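Local coordinates for endonuclease MutS2 (Deinococcus radiodurans, PDB 4OD6), which probably senses collided ribosomes and splits them into subunits at the cost of ATP, and carries in this C-terminal Smr domain a nuclease module, at residues E34-K39 with T64-E69; L43-G48 with R56-Y61; D60-D65 with G82-N87. All coordinates share one frame; numbering follows the deposited sequence. Where two conformers were deposited one is given.

From the N terminus the chain runs through strand 13-15 and helix 21-38, and the C-terminal end of that helix opens contact 1, which closes a loop of 24 residues on Thr64-Glu69. Contact 2 lies within that loop: strand 43-46 and the residues after it meet helix 53-62 across a short connection. Residues 60-65, the end of that helix and the loop after it, share Asp60 and Tyr61 with contact 2 and Thr64 and Asp65 with contact 1, and begin contact 3, which closes on strand 83-88. Contacts 2 and 3, centres about 5 Å apart, bind helix 53-62 to two neighbouring strands of the mixed sheet; contact 1 fastens helix 21-38 to the entry of edge strand 68-73.

Contact 1 (E34-K39 with T64-E69); sequences EARALK and TDKNVE
Arg36, near the C-terminal end of helix 21-38, reaches across to Asn67 in the turn that leads into strand 68-73. The arginine leaves the helix with CG anti to the backbone N (chi1 -180°) and then bends at chi2, which carries CG and CD obliquely across the amide oxygen and brings NH1 round to it. NH1 donates to Asn67 OD1 at 2.9 Å, nearly in the guanidinium plane and on a lone pair in the carbonyl plane, with an N-H...O angle of 155°. The two flat groups are nonetheless strongly turned, 71° apart, and Arg36 CG rests 3.5 Å from the same OD1. Lys66 curls back to place NZ 2.9 Å from Asn67 OD1 as a second donor, tilted from the carbonyl plane. One oxygen is thus gripped by two cationic groups, with Arg36 NH1 and Lys66 NZ 4.2 Å apart, a proximity the shared acceptor would partly offset. Asn67 is itself positioned by an Asx turn, its backbone N donating to Asp65 OD1 at 2.8 Å, inside a type I turn from Asp65 to Val68. Around the contact, Asn67 also packs on Ile32 of helix 21-38, Arg36 touches Val88 of strand 83-88, and the backbone of Asn67 pairs with Lys89, joining helix end, turn and sheet edge.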
ATOM      1  N   GLU A  34       1.261 -10.923  -4.924  1.00  5.02           N
ATOM      2  CA  GLU A  34       1.529 -10.941  -6.348  1.00  5.23           C
ATOM      3  C   GLU A  34       2.878 -10.319  -6.637  1.00  5.20           C
ATOM      4  O   GLU A  34       3.667 -10.879  -7.361  1.00  5.48           O
ATOM      5  CB  GLU A  34       0.424 -10.201  -7.116  1.00  6.02           C
ATOM      6  CG  GLU A  34       0.667 -10.039  -8.614  1.00  8.28           C
ATOM      7  CD  GLU A  34      -0.298  -9.055  -9.252  1.00 10.55           C
ATOM      8  OE1 GLU A  34      -0.070  -7.866  -9.141  1.00 13.27           O
ATOM      9  OE2 GLU A  34      -1.261  -9.497  -9.848  1.00  9.52           O
ATOM     10  N   ALA A  35       3.147  -9.166  -6.029  1.00  5.59           N
ATOM     11  CA  ALA A  35       4.410  -8.468  -6.227  1.00  6.15           C
ATOM     12  C   ALA A  35       5.616  -9.326  -5.776  1.00  6.08           C
ATOM     13  O   ALA A  35       6.639  -9.332  -6.447  1.00  7.47           O
ATOM     14  CB  ALA A  35       4.415  -7.124  -5.513  1.00  6.94           C
ATOM     15  N   ARG A  36       5.472 -10.022  -4.657  1.00  6.72           N
ATOM     16  CA  ARG A  36       6.527 -10.881  -4.149  1.00  7.39           C
ATOM     17  C   ARG A  36       6.780 -11.986  -5.181  1.00  7.44           C
ATOM     18  O   ARG A  36       7.915 -12.253  -5.524  1.00  8.79           O
ATOM     19  CB  ARG A  36       6.133 -11.492  -2.800  1.00  8.66           C
ATOM     20  CG  ARG A  36       7.149 -12.429  -2.119  1.00 10.93           C
ATOM     21  CD  ARG A  36       8.085 -11.625  -1.243  1.00 10.10           C
ATOM     22  NE  ARG A  36       9.307 -12.336  -0.837  1.00  9.88           N
ATOM     23  CZ  ARG A  36       9.444 -13.034   0.284  1.00 10.51           C
ATOM     24  NH1 ARG A  36       8.443 -13.223   1.099  1.00 10.25           N
ATOM     25  NH2 ARG A  36      10.608 -13.606   0.534  1.00 12.19           N
ATOM     26  N   ALA A  37       5.737 -12.613  -5.691  1.00  7.21           N
ATOM     27  CA  ALA A  37       5.896 -13.704  -6.658  1.00  7.60           C
ATOM     28  C   ALA A  37       6.536 -13.247  -7.971  1.00  8.43           C
ATOM     29  O   ALA A  37       7.302 -13.982  -8.563  1.00  9.99           O
ATOM     30  CB  ALA A  37       4.575 -14.412  -6.899  1.00  9.10           C
ATOM     31  N   LEU A  38       6.186 -12.059  -8.430  1.00  8.41           N
ATOM     32  CA  LEU A  38       6.722 -11.506  -9.673  1.00  8.93           C
ATOM     33  C   LEU A  38       8.008 -10.700  -9.459  1.00  9.49           C
ATOM     34  O   LEU A  38       8.542 -10.173 -10.417  1.00  9.93           O
ATOM     35  CB  LEU A  38       5.635 -10.652 -10.341  1.00  9.53           C
ATOM     36  CG  LEU A  38       4.286 -11.340 -10.621  1.00 11.19           C
ATOM     37  CD1 LEU A  38       3.376 -10.351 -11.334  1.00 12.55           C
ATOM     38  CD2 LEU A  38       4.484 -12.573 -11.496  1.00 12.58           C
ATOM     39  N   LYS A  39       8.531 -10.667  -8.231  1.00  9.48           N
ATOM     40  CA  LYS A  39       9.780  -9.993  -7.906  1.00 10.75           C
ATOM     41  C   LYS A  39       9.577  -8.439  -8.295  1.00  9.62           C
ATOM     42  O   LYS A  39      10.472  -7.864  -8.929  1.00 11.27           O
ATOM     43  CB  LYS A  39      10.985 -10.650  -8.550  1.00 14.36           C
ATOM     44  CG  LYS A  39      11.164 -12.036  -7.964  1.00 19.05           C
ATOM     45  CD  LYS A  39      12.392 -12.725  -8.533  1.00 23.53           C
ATOM     46  CE  LYS A  39      12.689 -14.094  -7.888  1.00 27.77           C
ATOM     47  NZ  LYS A  39      11.599 -15.065  -8.081  1.00 30.45           N
ATOM     48  N   THR A  64       2.826  -6.260   9.901  1.00 10.07           N
ATOM     49  CA  THR A  64       2.991  -7.750  10.036  1.00 11.75           C
ATOM     50  C   THR A  64       2.850  -8.639   8.771  1.00  9.39           C
ATOM     51  O   THR A  64       2.888  -9.862   8.845  1.00  9.81           O
ATOM     52  CB  THR A  64       2.069  -8.368  11.119  1.00 14.26           C
ATOM     53  OG1 THR A  64       0.696  -8.130  10.782  1.00 15.05           O
ATOM     54  CG2 THR A  64       2.384  -7.800  12.499  1.00 14.83           C
ATOM     55  N   ASP A  65       2.678  -8.025   7.615  1.00  8.29           N
ATOM     56  CA  ASP A  65       2.520  -8.754   6.383  1.00  7.66           C
ATOM     57  C   ASP A  65       3.922  -9.514   6.145  1.00  6.75           C
ATOM     58  O   ASP A  65       4.956  -8.844   6.089  1.00  7.47           O
ATOM     59  CB  ASP A  65       2.148  -7.857   5.207  1.00  7.60           C
ATOM     60  CG  ASP A  65       2.070  -8.612   3.847  1.00  8.03           C
ATOM     61  OD1 ASP A  65       3.043  -9.199   3.422  1.00  8.12           O
ATOM     62  OD2 ASP A  65       1.002  -8.562   3.210  1.00  8.91           O
ATOM     63  N   LYS A  66       3.947 -10.816   5.901  1.00  6.79           N
ATOM     64  CA  LYS A  66       5.211 -11.583   5.814  1.00  7.77           C
ATOM     65  C   LYS A  66       6.136 -11.182   4.658  1.00  6.97           C
ATOM     66  O   LYS A  66       7.287 -11.562   4.587  1.00  9.15           O
ATOM     67  CB  LYS A  66       4.911 -13.087   5.708  1.00  8.32           C
ATOM     68  CG  LYS A  66       4.256 -13.502   4.406  1.00  7.61           C
ATOM     69  CD  LYS A  66       3.874 -14.975   4.380  1.00  9.28           C
ATOM     70  CE  LYS A  66       3.694 -15.483   2.963  1.00 10.22           C
ATOM     71  NZ  LYS A  66       4.929 -15.313   2.150  1.00 12.26           N
ATOM     72  N   ASN A  67       5.550 -10.500   3.696  1.00  7.04           N
ATOM     73  CA  ASN A  67       6.150 -10.206   2.389  1.00  6.36           C
ATOM     74  C   ASN A  67       6.756  -8.806   2.297  1.00  6.21           C
ATOM     75  O   ASN A  67       7.383  -8.453   1.299  1.00  6.58           O
ATOM     76  CB  ASN A  67       5.109 -10.357   1.276  1.00  6.12           C
ATOM     77  CG  ASN A  67       4.738 -11.801   1.013  1.00  6.23           C
ATOM     78  OD1 ASN A  67       5.587 -12.690   1.045  1.00  7.36           O
ATOM     79  ND2 ASN A  67       3.460 -12.041   0.749  1.00  6.20           N
ATOM     80  N   VAL A  68       6.551  -8.012   3.339  1.00  6.55           N
ATOM     81  CA  VAL A  68       6.926  -6.609   3.330  1.00  6.68           C
ATOM     82  C   VAL A  68       8.271  -6.370   3.998  1.00  6.86           C
ATOM     83  O   VAL A  68       8.492  -6.829   5.114  1.00  8.68           O
ATOM     84  CB  VAL A  68       5.843  -5.787   4.027  1.00  7.46           C
ATOM     85  CG1 VAL A  68       6.279  -4.356   4.246  1.00  8.60           C
ATOM     86  CG2 VAL A  68       4.546  -5.829   3.216  1.00  8.44           C
ATOM     87  N   GLU A  69       9.137  -5.670   3.284  1.00  7.27           N
ATOM     88  CA  GLU A  69      10.409  -5.255   3.845  1.00  7.92           C
ATOM     89  C   GLU A  69      10.270  -3.986   4.645  1.00  7.92           C
ATOM     90  O   GLU A  69      10.763  -3.884   5.727  1.00 10.32           O
ATOM     91  CB  GLU A  69      11.445  -5.088   2.736  1.00 11.10           C
ATOM     92  CG  GLU A  69      12.872  -4.815   3.189  1.00 17.08           C
ATOM     93  CD  GLU A  69      13.901  -5.043   2.083  1.00 23.93           C
ATOM     94  OE1 GLU A  69      13.687  -5.866   1.198  1.00 26.13           O
ATOM     95  OE2 GLU A  69      14.953  -4.409   2.121  1.00 27.19           O
TER

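Contact 2 (L43-G48 with R56-Y61); sequences LRVVHG and RTLRDY
Val45 and His47 together receive the side chain of Leu58, which projects from helix 53-62 toward strand 43-46. The strand starts at Leu43, whose backbone pairs with Val86 of the adjacent antiparallel strand 83-88. Arg44 follows, its guanidinium in a salt bridge to Glu13, a hydrogen bond to Gln78 O and a cation-pi contact with Phe10. Val45 is the first residue of the strand to touch the helix: its CG1 lies 4.3 Å from Leu58 CD1, a loose apolar contact, while the same valine also packs on Leu28 of helix 21-38. Val46 turns its side chain from the helix and packs against strand 13-15. His47, just past the strand, makes the closer approach, with CB 3.8 Å and ring atom CD2 3.9 Å from Leu58 CD1. That methyl touches both atoms obliquely to the imidazole, and the side chains run antiparallel past one another. The histidine takes the crowded position for CG, between the backbone N and the carbonyl carbon (chi1 46°), and both ring nitrogens are engaged: ND1 donates to Gly48 O at 2.9 Å, in the ring plane, almost straight at 168° and tilted from the carbonyl plane of Gly48, while NE2 bonds Thr84 OG1 on strand 83-88. His47 and Gly48 begin the HGxGxG signature of Smr domains at the end of the strand. With no hydrogen bond crossing between the segments, cohesion here is hydrophobic: the leucine methyl packs against Val45 and against CB and CD2 of a buried histidine, whose bonds at ND1 and NE2 hold the rotation of its ring.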
ATOM      1  N   LEU A  43       5.635  -0.980  -4.464  1.00  8.98           N
ATOM      2  CA  LEU A  43       4.220  -0.717  -4.741  1.00 10.42           C
ATOM      3  C   LEU A  43       3.775   0.614  -4.208  1.00  9.82           C
ATOM      4  O   LEU A  43       4.141   0.983  -3.128  1.00 11.26           O
ATOM      5  CB  LEU A  43       3.334  -1.761  -4.106  1.00 13.05           C
ATOM      6  CG  LEU A  43       3.656  -3.178  -4.423  1.00 18.26           C
ATOM      7  CD1 LEU A  43       2.553  -4.039  -3.858  1.00 19.77           C
ATOM      8  CD2 LEU A  43       3.858  -3.435  -5.900  1.00 20.55           C
ATOM      9  N   ARG A  44       2.941   1.310  -4.971  1.00  9.66           N
ATOM     10  CA  ARG A  44       2.315   2.552  -4.545  1.00 10.23           C
ATOM     11  C   ARG A  44       0.845   2.264  -4.220  1.00  8.63           C
ATOM     12  O   ARG A  44       0.055   1.919  -5.091  1.00 10.11           O
ATOM     13  CB  ARG A  44       2.366   3.657  -5.611  1.00 12.16           C
ATOM     14  CG  ARG A  44       3.662   4.389  -5.682  1.00 14.31           C
ATOM     15  CD  ARG A  44       3.672   5.394  -6.823  1.00 15.95           C
ATOM     16  NE  ARG A  44       2.567   6.342  -6.857  1.00 16.86           N
ATOM     17  CZ  ARG A  44       2.538   7.520  -6.255  1.00 18.05           C
ATOM     18  NH1 ARG A  44       3.536   7.923  -5.529  1.00 17.34           N
ATOM     19  NH2 ARG A  44       1.470   8.255  -6.403  1.00 19.51           N
ATOM     20  N   VAL A  45       0.509   2.415  -2.956  1.00  7.65           N
ATOM     21  CA  VAL A  45      -0.832   2.147  -2.459  1.00  8.05           C
ATOM     22  C   VAL A  45      -1.543   3.474  -2.294  1.00  7.06           C
ATOM     23  O   VAL A  45      -1.298   4.231  -1.383  1.00  6.69           O
ATOM     24  CB  VAL A  45      -0.782   1.377  -1.128  1.00  8.21           C
ATOM     25  CG1 VAL A  45      -2.180   1.031  -0.640  1.00  7.79           C
ATOM     26  CG2 VAL A  45       0.057   0.127  -1.274  1.00  9.12           C
ATOM     27  N   VAL A  46      -2.460   3.708  -3.221  1.00  7.08           N
ATOM     28  CA  VAL A  46      -3.247   4.928  -3.297  1.00  7.26           C
ATOM     29  C   VAL A  46      -4.528   4.765  -2.498  1.00  6.47           C
ATOM     30  O   VAL A  46      -5.528   4.295  -3.012  1.00  7.58           O
ATOM     31  CB  VAL A  46      -3.514   5.334  -4.781  1.00  8.54           C
ATOM     32  CG1 VAL A  46      -4.182   6.702  -4.832  1.00 10.30           C
ATOM     33  CG2 VAL A  46      -2.195   5.309  -5.549  1.00  8.79           C
ATOM     34  N   HIS A  47      -4.472   5.181  -1.225  1.00  6.92           N
ATOM     35  CA  HIS A  47      -5.623   5.071  -0.330  1.00  7.65           C
ATOM     36  C   HIS A  47      -6.336   6.378  -0.045  1.00  6.95           C
ATOM     37  O   HIS A  47      -7.396   6.353   0.463  1.00  8.67           O
ATOM     38  CB  HIS A  47      -5.274   4.378   0.998  1.00  7.37           C
ATOM     39  CG  HIS A  47      -4.008   4.868   1.621  1.00  7.38           C
ATOM     40  ND1 HIS A  47      -3.842   6.173   2.042  1.00  7.34           N
ATOM     41  CD2 HIS A  47      -2.818   4.260   1.800  1.00  8.40           C
ATOM     42  CE1 HIS A  47      -2.612   6.319   2.490  1.00  7.12           C
ATOM     43  NE2 HIS A  47      -1.967   5.179   2.341  1.00  7.67           N
ATOM     44  N   GLY A  48      -5.712   7.504  -0.347  1.00  7.31           N
ATOM     45  CA  GLY A  48      -6.308   8.798  -0.093  1.00  7.84           C
ATOM     46  C   GLY A  48      -6.068   9.230   1.336  1.00  8.34           C
ATOM     47  O   GLY A  48      -5.630   8.455   2.173  1.00  8.42           O
ATOM     48  N   ARG A  56      -4.299   4.480   8.230  1.00  8.15           N
ATOM     49  CA  ARG A  56      -3.931   3.918   9.538  1.00  8.27           C
ATOM     50  C   ARG A  56      -4.153   2.430   9.559  1.00  8.37           C
ATOM     51  O   ARG A  56      -3.353   1.717  10.071  1.00  9.20           O
ATOM     52  CB  ARG A  56      -4.696   4.596  10.655  1.00  9.38           C
ATOM     53  CG  ARG A  56      -4.170   5.978  10.967  1.00 11.45           C
ATOM     54  CD  ARG A  56      -4.842   6.563  12.186  1.00 14.74           C
ATOM     55  NE  ARG A  56      -6.273   6.662  12.004  1.00 18.27           N
ATOM     56  CZ  ARG A  56      -6.870   7.746  11.519  1.00 19.50           C
ATOM     57  NH1 ARG A  56      -6.155   8.772  11.156  1.00 21.36           N
ATOM     58  NH2 ARG A  56      -8.167   7.754  11.353  1.00 18.96           N
ATOM     59  N   THR A  57      -5.273   1.975   9.056  1.00  8.09           N
ATOM     60  CA  THR A  57      -5.550   0.537   9.064  1.00  9.14           C
ATOM     61  C   THR A  57      -4.615  -0.279   8.133  1.00  7.70           C
ATOM     62  O   THR A  57      -4.157  -1.350   8.458  1.00  8.15           O
ATOM     63  CB  THR A  57      -7.012   0.207   8.748  1.00 11.87           C
ATOM     64  OG1 THR A  57      -7.344   0.697   7.462  1.00 12.92           O
ATOM     65  CG2 THR A  57      -7.920   0.826   9.738  1.00 13.15           C
ATOM     66  N   LEU A  58      -4.387   0.243   6.941  1.00  7.16           N
ATOM     67  CA  LEU A  58      -3.482  -0.408   5.986  1.00  7.27           C
ATOM     68  C   LEU A  58      -2.037  -0.322   6.662  1.00  7.41           C
ATOM     69  O   LEU A  58      -1.345  -1.306   6.558  1.00  7.64           O
ATOM     70  CB  LEU A  58      -3.441   0.290   4.648  1.00  6.74           C
ATOM     71  CG  LEU A  58      -4.801   0.167   3.963  1.00  6.42           C
ATOM     72  CD1 LEU A  58      -4.878   1.062   2.723  1.00  6.80           C
ATOM     73  CD2 LEU A  58      -5.113  -1.265   3.607  1.00  7.61           C
ATOM     74  N   ARG A  59      -1.503   0.745   7.315  0.60  8.01           N
ATOM     75  CA  ARG A  59      -0.190   0.746   7.921  0.60  8.60           C
ATOM     76  C   ARG A  59      -0.144  -0.279   9.012  0.60  8.92           C
ATOM     77  O   ARG A  59       0.824  -0.941   9.263  0.40 10.15           O
ATOM     78  CB  ARG A  59       0.147   2.120   8.441  0.60  9.95           C
ATOM     79  CG  ARG A  59       0.424   3.148   7.349  0.60 11.74           C
ATOM     80  CD  ARG A  59       0.543   4.537   7.912  0.60 13.25           C
ATOM     81  NE  ARG A  59       1.517   4.583   8.978  0.60 15.36           N
ATOM     82  CZ  ARG A  59       2.803   4.791   8.793  0.60 16.70           C
ATOM     83  NH1 ARG A  59       3.275   4.978   7.571  0.60 17.36           N
ATOM     84  NH2 ARG A  59       3.611   4.779   9.838  0.60 17.54           N
ATOM     85  N   ASP A  60      -1.260  -0.378   9.729  1.00  9.63           N
ATOM     86  CA  ASP A  60      -1.340  -1.347  10.823  1.00 11.23           C
ATOM     87  C   ASP A  60      -1.212  -2.777  10.307  1.00  9.41           C
ATOM     88  O   ASP A  60      -0.523  -3.605  10.905  1.00 11.02           O
ATOM     89  CB  ASP A  60      -2.661  -1.187  11.579  1.00 14.72           C
ATOM     90  CG  ASP A  60      -2.848  -2.238  12.657  1.00 21.89           C
ATOM     91  OD1 ASP A  60      -2.240  -2.097  13.735  1.00 21.07           O
ATOM     92  OD2 ASP A  60      -3.604  -3.204  12.425  1.00 26.55           O
ATOM     93  N   TYR A  61      -1.871  -3.061   9.189  1.00  8.20           N
ATOM     94  CA  TYR A  61      -1.765  -4.370   8.559  1.00  7.88           C
ATOM     95  C   TYR A  61      -0.344  -4.618   8.039  1.00  7.91           C
ATOM     96  O   TYR A  61       0.190  -5.716   8.169  1.00  8.42           O
ATOM     97  CB  TYR A  61      -2.787  -4.505   7.411  1.00  7.99           C
ATOM     98  CG  TYR A  61      -2.478  -5.647   6.462  1.00  7.81           C
ATOM     99  CD1 TYR A  61      -2.885  -6.940   6.745  1.00  8.68           C
ATOM    100  CD2 TYR A  61      -1.710  -5.434   5.327  1.00  8.35           C
ATOM    101  CE1 TYR A  61      -2.575  -7.986   5.900  1.00  8.26           C
ATOM    102  CE2 TYR A  61      -1.395  -6.471   4.475  1.00  7.87           C
ATOM    103  CZ  TYR A  61      -1.828  -7.744   4.766  1.00  8.40           C
ATOM    104  OH  TYR A  61      -1.514  -8.780   3.922  1.00 10.05           O
TER

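Contact 3 (D60-D65 with G82-N87); sequences DYLKTD and GVTIVN
In the core of this small alpha/beta Smr domain, the C-terminal end of helix 53-62 lies over strand 83-88, an inner strand of the mixed sheet, and Leu62 carries the whole contact from the helix side. Its CG stands opposite the carbonyl carbon (chi1 -82°), which sends both methyls toward the sheet. CD1 lodges between two residues that alternate along the strand and present the same face to the helix: it lies 3.8 Å from Thr84 CG2 and 3.9 Å from Val86 CG2. CD2 adds a second contact, 4.0 Å from Val86 CG2, and so the leucine meets Val86 with both branches but Thr84 with one. Each of these pairs reaches tip to tip, methyl against methyl. Thr84 splits its side chain between two tasks: CG2, swung to the far side of CB from the backbone N, is offered to Leu62, whereas OG1 bonds His47. Val86 also packs on Val45 of the neighbouring strand. Leu62 packs in addition on Leu28 and Ile32 of helix 21-38 and on Phe71 of strand 68-73. No hydrogen bond crosses the contact; the methyl contacts at 3.8 to 4.0 Å are ordinary van der Waals packing. The helix end is therefore held to the sheet by dispersion and the burial of apolar surface, the threonine methyl serving as a hydrophobic group beside the leucine and valine methyls.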
ATOM      1  N   ASP A  60      -1.260  -0.378   9.729  1.00  9.63           N
ATOM      2  CA  ASP A  60      -1.340  -1.347  10.823  1.00 11.23           C
ATOM      3  C   ASP A  60      -1.212  -2.777  10.307  1.00  9.41           C
ATOM      4  O   ASP A  60      -0.523  -3.605  10.905  1.00 11.02           O
ATOM      5  CB  ASP A  60      -2.661  -1.187  11.579  1.00 14.72           C
ATOM      6  CG  ASP A  60      -2.848  -2.238  12.657  1.00 21.89           C
ATOM      7  OD1 ASP A  60      -2.240  -2.097  13.735  1.00 21.07           O
ATOM      8  OD2 ASP A  60      -3.604  -3.204  12.425  1.00 26.55           O
ATOM      9  N   TYR A  61      -1.871  -3.061   9.189  1.00  8.20           N
ATOM     10  CA  TYR A  61      -1.765  -4.370   8.559  1.00  7.88           C
ATOM     11  C   TYR A  61      -0.344  -4.618   8.039  1.00  7.91           C
ATOM     12  O   TYR A  61       0.190  -5.716   8.169  1.00  8.42           O
ATOM     13  CB  TYR A  61      -2.787  -4.505   7.411  1.00  7.99           C
ATOM     14  CG  TYR A  61      -2.478  -5.647   6.462  1.00  7.81           C
ATOM     15  CD1 TYR A  61      -2.885  -6.940   6.745  1.00  8.68           C
ATOM     16  CD2 TYR A  61      -1.710  -5.434   5.327  1.00  8.35           C
ATOM     17  CE1 TYR A  61      -2.575  -7.986   5.900  1.00  8.26           C
ATOM     18  CE2 TYR A  61      -1.395  -6.471   4.475  1.00  7.87           C
ATOM     19  CZ  TYR A  61      -1.828  -7.744   4.766  1.00  8.40           C
ATOM     20  OH  TYR A  61      -1.514  -8.780   3.922  1.00 10.05           O
ATOM     21  N   LEU A  62       0.242  -3.597   7.428  1.00  8.17           N
ATOM     22  CA  LEU A  62       1.514  -3.755   6.711  1.00  8.09           C
ATOM     23  C   LEU A  62       2.614  -4.182   7.801  1.00  9.01           C
ATOM     24  O   LEU A  62       3.625  -4.794   7.384  1.00  9.36           O
ATOM     25  CB  LEU A  62       1.954  -2.469   6.091  1.00  7.93           C
ATOM     26  CG  LEU A  62       1.262  -2.202   4.765  1.00  6.95           C
ATOM     27  CD1 LEU A  62       1.420  -0.764   4.298  1.00  6.90           C
ATOM     28  CD2 LEU A  62       1.739  -3.207   3.732  1.00  6.79           C
ATOM     29  N   LYS A  63       2.571  -3.785   9.124  0.60  8.95           N
ATOM     30  CA  LYS A  63       3.612  -3.988  10.097  0.60 11.07           C
ATOM     31  C   LYS A  63       3.846  -5.456  10.231  0.60 10.21           C
ATOM     32  O   LYS A  63       4.825  -5.923  10.751  0.60 10.75           O
ATOM     33  CB  LYS A  63       3.212  -3.403  11.476  0.60 14.58           C
ATOM     34  CG  LYS A  63       3.083  -1.873  11.593  0.60 18.48           C
ATOM     35  CD  LYS A  63       1.888  -1.362  12.412  0.60 21.31           C
ATOM     36  CE  LYS A  63       1.742   0.183  12.471  0.60 20.81           C
ATOM     37  NZ  LYS A  63       0.466   0.765  13.048  0.60 18.02           N
ATOM     38  N   THR A  64       2.826  -6.260   9.901  1.00 10.07           N
ATOM     39  CA  THR A  64       2.991  -7.750  10.036  1.00 11.75           C
ATOM     40  C   THR A  64       2.850  -8.639   8.771  1.00  9.39           C
ATOM     41  O   THR A  64       2.888  -9.862   8.845  1.00  9.81           O
ATOM     42  CB  THR A  64       2.069  -8.368  11.119  1.00 14.26           C
ATOM     43  OG1 THR A  64       0.696  -8.130  10.782  1.00 15.05           O
ATOM     44  CG2 THR A  64       2.384  -7.800  12.499  1.00 14.83           C
ATOM     45  N   ASP A  65       2.678  -8.025   7.615  1.00  8.29           N
ATOM     46  CA  ASP A  65       2.520  -8.754   6.383  1.00  7.66           C
ATOM     47  C   ASP A  65       3.922  -9.514   6.145  1.00  6.75           C
ATOM     48  O   ASP A  65       4.956  -8.844   6.089  1.00  7.47           O
ATOM     49  CB  ASP A  65       2.148  -7.857   5.207  1.00  7.60           C
ATOM     50  CG  ASP A  65       2.070  -8.612   3.847  1.00  8.03           C
ATOM     51  OD1 ASP A  65       3.043  -9.199   3.422  1.00  8.12           O
ATOM     52  OD2 ASP A  65       1.002  -8.562   3.210  1.00  8.91           O
ATOM     53  N   GLY A  82      -1.456  10.447   1.387  1.00 12.88           N
ATOM     54  CA  GLY A  82      -2.513   9.723   0.723  1.00 11.20           C
ATOM     55  C   GLY A  82      -2.028   8.497  -0.051  1.00  8.24           C
ATOM     56  O   GLY A  82      -2.795   7.780  -0.597  1.00  7.63           O
ATOM     57  N   VAL A  83      -0.723   8.325  -0.069  1.00  7.72           N
ATOM     58  CA  VAL A  83      -0.114   7.181  -0.724  1.00  7.22           C
ATOM     59  C   VAL A  83       0.909   6.552   0.215  1.00  7.38           C
ATOM     60  O   VAL A  83       1.748   7.218   0.809  1.00  9.54           O
ATOM     61  CB  VAL A  83       0.568   7.593  -2.033  1.00  8.26           C
ATOM     62  CG1 VAL A  83       1.231   6.396  -2.707  1.00  9.13           C
ATOM     63  CG2 VAL A  83      -0.411   8.315  -2.958  1.00  8.35           C
ATOM     64  N   THR A  84       0.845   5.246   0.323  1.00  6.78           N
ATOM     65  CA  THR A  84       1.836   4.485   1.087  1.00  7.16           C
ATOM     66  C   THR A  84       2.713   3.686   0.114  1.00  6.96           C
ATOM     67  O   THR A  84       2.234   2.976  -0.717  1.00  7.49           O
ATOM     68  CB  THR A  84       1.192   3.503   2.125  1.00  8.01           C
ATOM     69  OG1 THR A  84       0.516   4.247   3.138  1.00  9.90           O
ATOM     70  CG2 THR A  84       2.225   2.660   2.807  1.00  7.71           C
ATOM     71  N   ILE A  85       4.010   3.834   0.247  1.00  6.73           N
ATOM     72  CA  ILE A  85       4.988   3.087  -0.533  1.00  7.45           C
ATOM     73  C   ILE A  85       5.304   1.815   0.206  1.00  7.17           C
ATOM     74  O   ILE A  85       5.634   1.858   1.396  1.00  8.14           O
ATOM     75  CB  ILE A  85       6.307   3.892  -0.700  1.00  9.52           C
ATOM     76  CG1 ILE A  85       6.031   5.289  -1.287  1.00 11.12           C
ATOM     77  CG2 ILE A  85       7.309   3.179  -1.578  1.00 10.10           C
ATOM     78  CD1 ILE A  85       5.362   5.250  -2.626  1.00 11.67           C
ATOM     79  N   VAL A  86       5.196   0.700  -0.487  1.00  6.54           N
ATOM     80  CA  VAL A  86       5.494  -0.591   0.100  1.00  6.04           C
ATOM     81  C   VAL A  86       6.702  -1.184  -0.633  1.00  5.70           C
ATOM     82  O   VAL A  86       6.672  -1.429  -1.827  1.00  6.14           O
ATOM     83  CB  VAL A  86       4.278  -1.542   0.017  1.00  6.19           C
ATOM     84  CG1 VAL A  86       4.630  -2.891   0.626  1.00  6.95           C
ATOM     85  CG2 VAL A  86       3.056  -0.932   0.736  1.00  7.21           C
ATOM     86  N   ASN A  87       7.775  -1.404   0.123  1.00  6.08           N
ATOM     87  CA  ASN A  87       8.966  -2.129  -0.339  1.00  6.82           C
ATOM     88  C   ASN A  87       8.778  -3.589  -0.011  1.00  6.55           C
ATOM     89  O   ASN A  87       8.649  -3.960   1.133  1.00  7.57           O
ATOM     90  CB  ASN A  87      10.211  -1.560   0.312  1.00  8.13           C
ATOM     91  CG  ASN A  87      10.364  -0.091   0.007  1.00  9.98           C
ATOM     92  OD1 ASN A  87      10.429   0.289  -1.148  1.00 10.10           O
ATOM     93  ND2 ASN A  87      10.362   0.737   1.043  1.00 12.22           N
TER